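Long-range contacts in pectate lyase (Bacillus subtilis, PDB 5AMV), which cleaves polygalacturonate by calcium-dependent beta-elimination, releasing oligosaccharides with an unsaturated galacturonosyl group at their non-reducing ends: residues I186-G191 against N233-S238; S331-I336 against S360-L365. All coordinates share one frame; numbering follows the deposited sequence.

Contact 1. Residues I186-G191 against N233-S238; sequences ITINGG and NYITMS
Ile-188 points its CD1 methyl at two side chains of 233-238 at once, meeting both tip to tip. CD1 of Ile-188 lies 4.0 Å from CD1 of Ile-235, and on the other branch of that isoleucine CG2 is equally near. The second partner is the terminal methyl of Met-237, whose CE stands 3.9 Å from Ile-188 CD1. The chain of Met-237 runs extended past CG (chi2 -170°, chi3 -171°), so that CE ends against Ile-188 CD1. Ile-188 has a second branch in play: its CG2 also packs on Ile-235 CD1, so the two isoleucines interlock through both methyls of each.

This is the inside of the right-handed parallel beta-helix of the polysaccharide lyase 1 family. Strand 186-189 belongs to one parallel sheet, strand 235-245 to another, and their inward residues fill the space between; Ile-194 and Ile-196 also touch Ile-188, while Ile-266 and Leu-268 of the strand 266-274 lie against Ile-235 and Met-237.

At the turns the two backbones come together. The amide N of Asn-233 donates to the carbonyl O of Gly-191 over 3.0 Å, fairly straight at 155° and in the carbonyl plane. Gly-191 sits so close to the Ile-188 CG2 branch that a beta carbon there would clash with it. Asn-233 turns its carboxamide away from the contact; its OD1 accepts from the backbone N of Lys-265, and its ND2 sits over one face of the Tyr-234 ring, toward the rim.

Contact 2. Residues S331-I336 against S360-L365; sequences SAAKTI and SAANGL
Ile-336 and Leu-365 meet through their end methyls, CD1 to CD1 at 3.8 Å, at the apolar centre of this contact. A second apolar patch forms where Ala-332 CB approaches Ala-362 CB to 4.0 Å, with Ala-333 CB close beside it. Between the two patches lies the carboxamide of Asn-363, reached from the opposite direction by Ile-336. CG1 of Ile-336 takes the crowded position between backbone N and carbonyl carbon (chi1 77°), which brings its CD1 to within 3.3 Å of Asn-363 ND2. The isoleucine branch thus lies over one face of the carboxamide, while ND2 keeps its hydrogen bonds to carbonyl oxygens.

ND2 of Asn-363 donates to the carbonyl O of Ala-333 at 3.0 Å, nearly straight at 167°. The oxygen lies in the amide plane and is approached on a lone pair. The same nitrogen also bonds to the backbone O of Ala-359, so the amide is gripped twice and its rotation fixed. A water 2.7 Å from Asn-363 OD1 also lies within hydrogen-bonding distance of Ile-336 O, and links side chain to backbone. A leucine in place of Asn-363 would probably leave the carbonyl oxygens of Ala-333 and Ala-359 without this donor and the water without its amide partner.

A Schellman motif ends the short helix 359-362, with Gly-364 as its C-prime residue. The 3-10 turn 333-335 leads into strand 336-338. Ile-336 also packs on Trp-310 and Ile-312 of the adjacent strand 310-312, whereas Asn-363 and Leu-365 touch Val-338 of strand 336-338.

In the fold
Contact 1 is core and contact 2 surface: their centres are 27 Å apart, they share no strand or helix, and along the chain the first closes before the second opens. In contact 1 two parallel sheets face each other across the beta-helix interior, joined by aliphatic tips with one backbone bond at the turns. Contact 2 instead sets a 3-10 turn against a helix end; alanine methyls make part of its packing, and a side-chain amide and a water do the polar work. The calcium ion is about 10 Å from the side chain of Ile-188, and a bound galacturonate about 11 Å from that of Ile-336.

Contact 1. Residues I186-G191 against N233-S238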
loop_
_atom_site.group_PDB
_atom_site.type_symbol
_atom_site.label_atom_id
_atom_site.label_comp_id
_atom_site.label_asym_id
_atom_site.label_seq_id
_atom_site.Cartn_x
_atom_site.Cartn_y
_atom_site.Cartn_z
ATOM N N ILE A 186 -0.751 -3.305 3.864
ATOM C CA ILE A 186 -0.863 -2.393 5.009
ATOM C C ILE A 186 -1.879 -1.293 4.640
ATOM O O ILE A 186 -1.763 -0.654 3.578
ATOM C CB ILE A 186 0.493 -1.712 5.350
ATOM C CG1 ILE A 186 1.548 -2.757 5.707
ATOM C CG2 ILE A 186 0.322 -0.679 6.513
ATOM C CD1 ILE A 186 2.966 -2.161 5.838
ATOM N N THR A 187 -2.888 -1.135 5.507
ATOM C CA THR A 187 -3.914 -0.145 5.319
ATOM C C THR A 187 -3.786 0.869 6.465
ATOM O O THR A 187 -4.013 0.520 7.616
ATOM C CB THR A 187 -5.337 -0.804 5.387
ATOM O OG1 THR A 187 -5.456 -1.895 4.452
ATOM C CG2 THR A 187 -6.389 0.251 5.113
ATOM N N ILE A 188 -3.446 2.127 6.156
ATOM C CA ILE A 188 -3.415 3.178 7.185
ATOM C C ILE A 188 -4.738 3.874 7.172
ATOM O O ILE A 188 -5.048 4.588 6.219
ATOM C CB ILE A 188 -2.248 4.166 6.964
ATOM C CG1 ILE A 188 -0.945 3.373 6.798
ATOM C CG2 ILE A 188 -2.174 5.164 8.134
ATOM C CD1 ILE A 188 0.313 4.269 6.456
ATOM N N ASN A 189 -5.575 3.589 8.174
ATOM C CA ASN A 189 -6.938 4.073 8.169
ATOM C C ASN A 189 -7.087 5.016 9.370
ATOM O O ASN A 189 -7.394 4.572 10.451
ATOM C CB ASN A 189 -7.887 2.855 8.243
ATOM C CG ASN A 189 -9.315 3.227 8.477
ATOM O OD1 ASN A 189 -9.710 4.383 8.311
ATOM N ND2 ASN A 189 -10.132 2.224 8.845
ATOM N N GLY A 190 -6.803 6.303 9.171
ATOM C CA GLY A 190 -6.776 7.270 10.256
ATOM C C GLY A 190 -5.473 7.253 11.039
ATOM O O GLY A 190 -5.271 8.063 11.931
ATOM N N GLY A 191 -4.570 6.314 10.715
ATOM C CA GLY A 191 -3.325 6.177 11.460
ATOM C C GLY A 191 -2.403 7.384 11.285
ATOM O O GLY A 191 -2.393 8.068 10.238
ATOM N N ASN A 233 -2.218 10.611 8.596
ATOM C CA ASN A 233 -1.366 11.823 8.561
ATOM C C ASN A 233 -0.026 11.598 9.242
ATOM O O ASN A 233 0.049 10.876 10.238
ATOM C CB ASN A 233 -2.111 12.982 9.292
ATOM C CG ASN A 233 -1.847 14.352 8.712
ATOM O OD1 ASN A 233 -1.328 14.523 7.613
ATOM N ND2 ASN A 233 -2.201 15.377 9.499
ATOM N N TYR A 234 1.017 12.239 8.710
ATOM C CA TYR A 234 2.363 12.218 9.310
ATOM C C TYR A 234 2.969 10.845 9.198
ATOM O O TYR A 234 3.087 10.092 10.188
ATOM C CB TYR A 234 2.409 12.728 10.759
ATOM C CG TYR A 234 1.762 14.084 10.959
ATOM C CD1 TYR A 234 2.141 15.177 10.155
ATOM C CD2 TYR A 234 0.789 14.274 11.952
ATOM C CE1 TYR A 234 1.584 16.430 10.353
ATOM C CE2 TYR A 234 0.186 15.551 12.129
ATOM C CZ TYR A 234 0.613 16.593 11.320
ATOM O OH TYR A 234 0.059 17.860 11.496
ATOM N N ILE A 235 3.378 10.546 7.964
ATOM C CA ILE A 235 3.805 9.197 7.611
ATOM C C ILE A 235 5.031 9.274 6.722
ATOM O O ILE A 235 5.077 10.093 5.798
ATOM C CB ILE A 235 2.678 8.511 6.798
ATOM C CG1 ILE A 235 1.433 8.340 7.685
ATOM C CG2 ILE A 235 3.132 7.135 6.217
ATOM C CD1 ILE A 235 0.120 8.227 6.871
ATOM N N THR A 236 6.016 8.422 6.984
ATOM C CA THR A 236 7.160 8.323 6.107
ATOM C C THR A 236 7.232 6.888 5.608
ATOM O O THR A 236 7.186 5.975 6.427
ATOM C CB THR A 236 8.456 8.680 6.843
ATOM O OG1 THR A 236 8.397 10.074 7.201
ATOM C CG2 THR A 236 9.709 8.445 5.965
ATOM N N MET A 237 7.361 6.684 4.282
ATOM C CA MET A 237 7.605 5.328 3.754
ATOM C C MET A 237 8.917 5.418 2.963
ATOM O O MET A 237 8.989 6.147 1.957
ATOM C CB MET A 237 6.474 4.869 2.841
ATOM C CG MET A 237 5.073 5.016 3.449
ATOM S SD MET A 237 3.904 4.152 2.376
ATOM C CE MET A 237 2.393 4.732 3.166
ATOM N N SER A 238 9.941 4.703 3.444
ATOM C CA SER A 238 11.280 4.830 2.894
ATOM C C SER A 238 11.879 3.471 2.605
ATOM O O SER A 238 11.632 2.513 3.329
ATOM C CB SER A 238 12.196 5.622 3.855
ATOM O OG SER A 238 12.252 5.040 5.167
#

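Contact 2. Residues S331-I336 against S360-L365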
loop_
_atom_site.group_PDB
_atom_site.type_symbol
_atom_site.label_atom_id
_atom_site.label_comp_id
_atom_site.label_asym_id
_atom_site.label_seq_id
_atom_site.Cartn_x
_atom_site.Cartn_y
_atom_site.Cartn_z
ATOM N N SER A 331 6.497 8.209 -23.145
ATOM C CA SER A 331 6.563 9.668 -23.219
ATOM C C SER A 331 6.579 10.338 -21.837
ATOM O O SER A 331 6.044 9.790 -20.853
ATOM C CB SER A 331 5.387 10.189 -24.042
ATOM O OG SER A 331 4.177 10.037 -23.293
ATOM N N ALA A 332 7.183 11.523 -21.759
ATOM C CA ALA A 332 7.155 12.335 -20.541
ATOM C C ALA A 332 5.743 12.497 -19.968
ATOM O O ALA A 332 5.559 12.384 -18.750
ATOM C CB ALA A 332 7.803 13.709 -20.773
ATOM N N ALA A 333 4.745 12.738 -20.826
ATOM C CA ALA A 333 3.396 12.999 -20.304
ATOM C C ALA A 333 2.826 11.767 -19.576
ATOM O O ALA A 333 2.085 11.899 -18.587
ATOM C CB ALA A 333 2.436 13.472 -21.458
ATOM N N LYS A 334 3.157 10.573 -20.086
ATOM C CA LYS A 334 2.525 9.327 -19.644
ATOM C C LYS A 334 3.145 8.779 -18.367
ATOM O O LYS A 334 2.694 7.735 -17.845
ATOM C CB LYS A 334 2.576 8.271 -20.750
ATOM C CG LYS A 334 1.673 8.615 -21.969
ATOM C CD LYS A 334 0.252 8.948 -21.578
ATOM C CE LYS A 334 -0.584 7.682 -21.278
ATOM N NZ LYS A 334 -1.813 7.996 -20.441
ATOM N N THR A 335 4.150 9.488 -17.859
ATOM C CA THR A 335 4.700 9.146 -16.541
ATOM C C THR A 335 3.657 9.329 -15.435
ATOM O O THR A 335 3.758 8.721 -14.337
ATOM C CB THR A 335 5.926 9.994 -16.178
ATOM O OG1 THR A 335 5.568 11.383 -16.184
ATOM C CG2 THR A 335 7.096 9.718 -17.135
ATOM N N ILE A 336 2.674 10.189 -15.677
ATOM C CA ILE A 336 1.607 10.432 -14.677
ATOM C C ILE A 336 0.229 10.227 -15.294
ATOM O O ILE A 336 0.088 10.104 -16.544
ATOM C CB ILE A 336 1.731 11.849 -14.031
ATOM C CG1 ILE A 336 1.200 12.921 -15.021
ATOM C CG2 ILE A 336 3.188 12.070 -13.572
ATOM C CD1 ILE A 336 1.301 14.352 -14.509
ATOM N N SER A 360 5.053 17.542 -14.957
ATOM C CA SER A 360 3.975 18.490 -14.722
ATOM C C SER A 360 3.726 19.340 -15.988
ATOM O O SER A 360 2.618 19.389 -16.488
ATOM C CB SER A 360 4.392 19.409 -13.586
ATOM O OG SER A 360 3.341 20.273 -13.281
ATOM N N ALA A 361 4.807 19.900 -16.523
ATOM C CA ALA A 361 4.740 20.784 -17.672
ATOM C C ALA A 361 4.227 20.010 -18.883
ATOM O O ALA A 361 3.455 20.537 -19.686
ATOM C CB ALA A 361 6.116 21.350 -17.957
ATOM N N ALA A 362 4.656 18.752 -19.002
ATOM C CA ALA A 362 4.258 17.878 -20.122
ATOM C C ALA A 362 2.759 17.601 -20.142
ATOM O O ALA A 362 2.173 17.187 -21.174
ATOM C CB ALA A 362 5.077 16.564 -20.093
ATOM N N ASN A 363 2.120 17.838 -18.985
ATOM C CA ASN A 363 0.696 17.603 -18.837
ATOM C C ASN A 363 -0.099 18.900 -18.676
ATOM O O ASN A 363 -1.287 18.863 -18.414
ATOM C CB ASN A 363 0.432 16.682 -17.636
ATOM C CG ASN A 363 0.676 15.226 -17.979
ATOM O OD1 ASN A 363 -0.233 14.556 -18.452
ATOM N ND2 ASN A 363 1.898 14.740 -17.757
ATOM N N GLY A 364 0.598 20.019 -18.842
ATOM C CA GLY A 364 0.003 21.350 -18.749
ATOM C C GLY A 364 -0.548 21.684 -17.369
ATOM O O GLY A 364 -1.503 22.437 -17.263
ATOM N N LEU A 365 0.017 21.093 -16.314
ATOM C CA LEU A 365 -0.497 21.326 -14.956
ATOM C C LEU A 365 0.179 22.566 -14.382
ATOM O O LEU A 365 1.166 23.044 -14.957
ATOM C CB LEU A 365 -0.169 20.119 -14.053
ATOM C CG LEU A 365 -0.869 18.824 -14.452
ATOM C CD1 LEU A 365 -0.300 17.669 -13.641
ATOM C CD2 LEU A 365 -2.396 18.915 -14.265
HETATM O O HOH W 1 -0.898 11.934 -18.495
#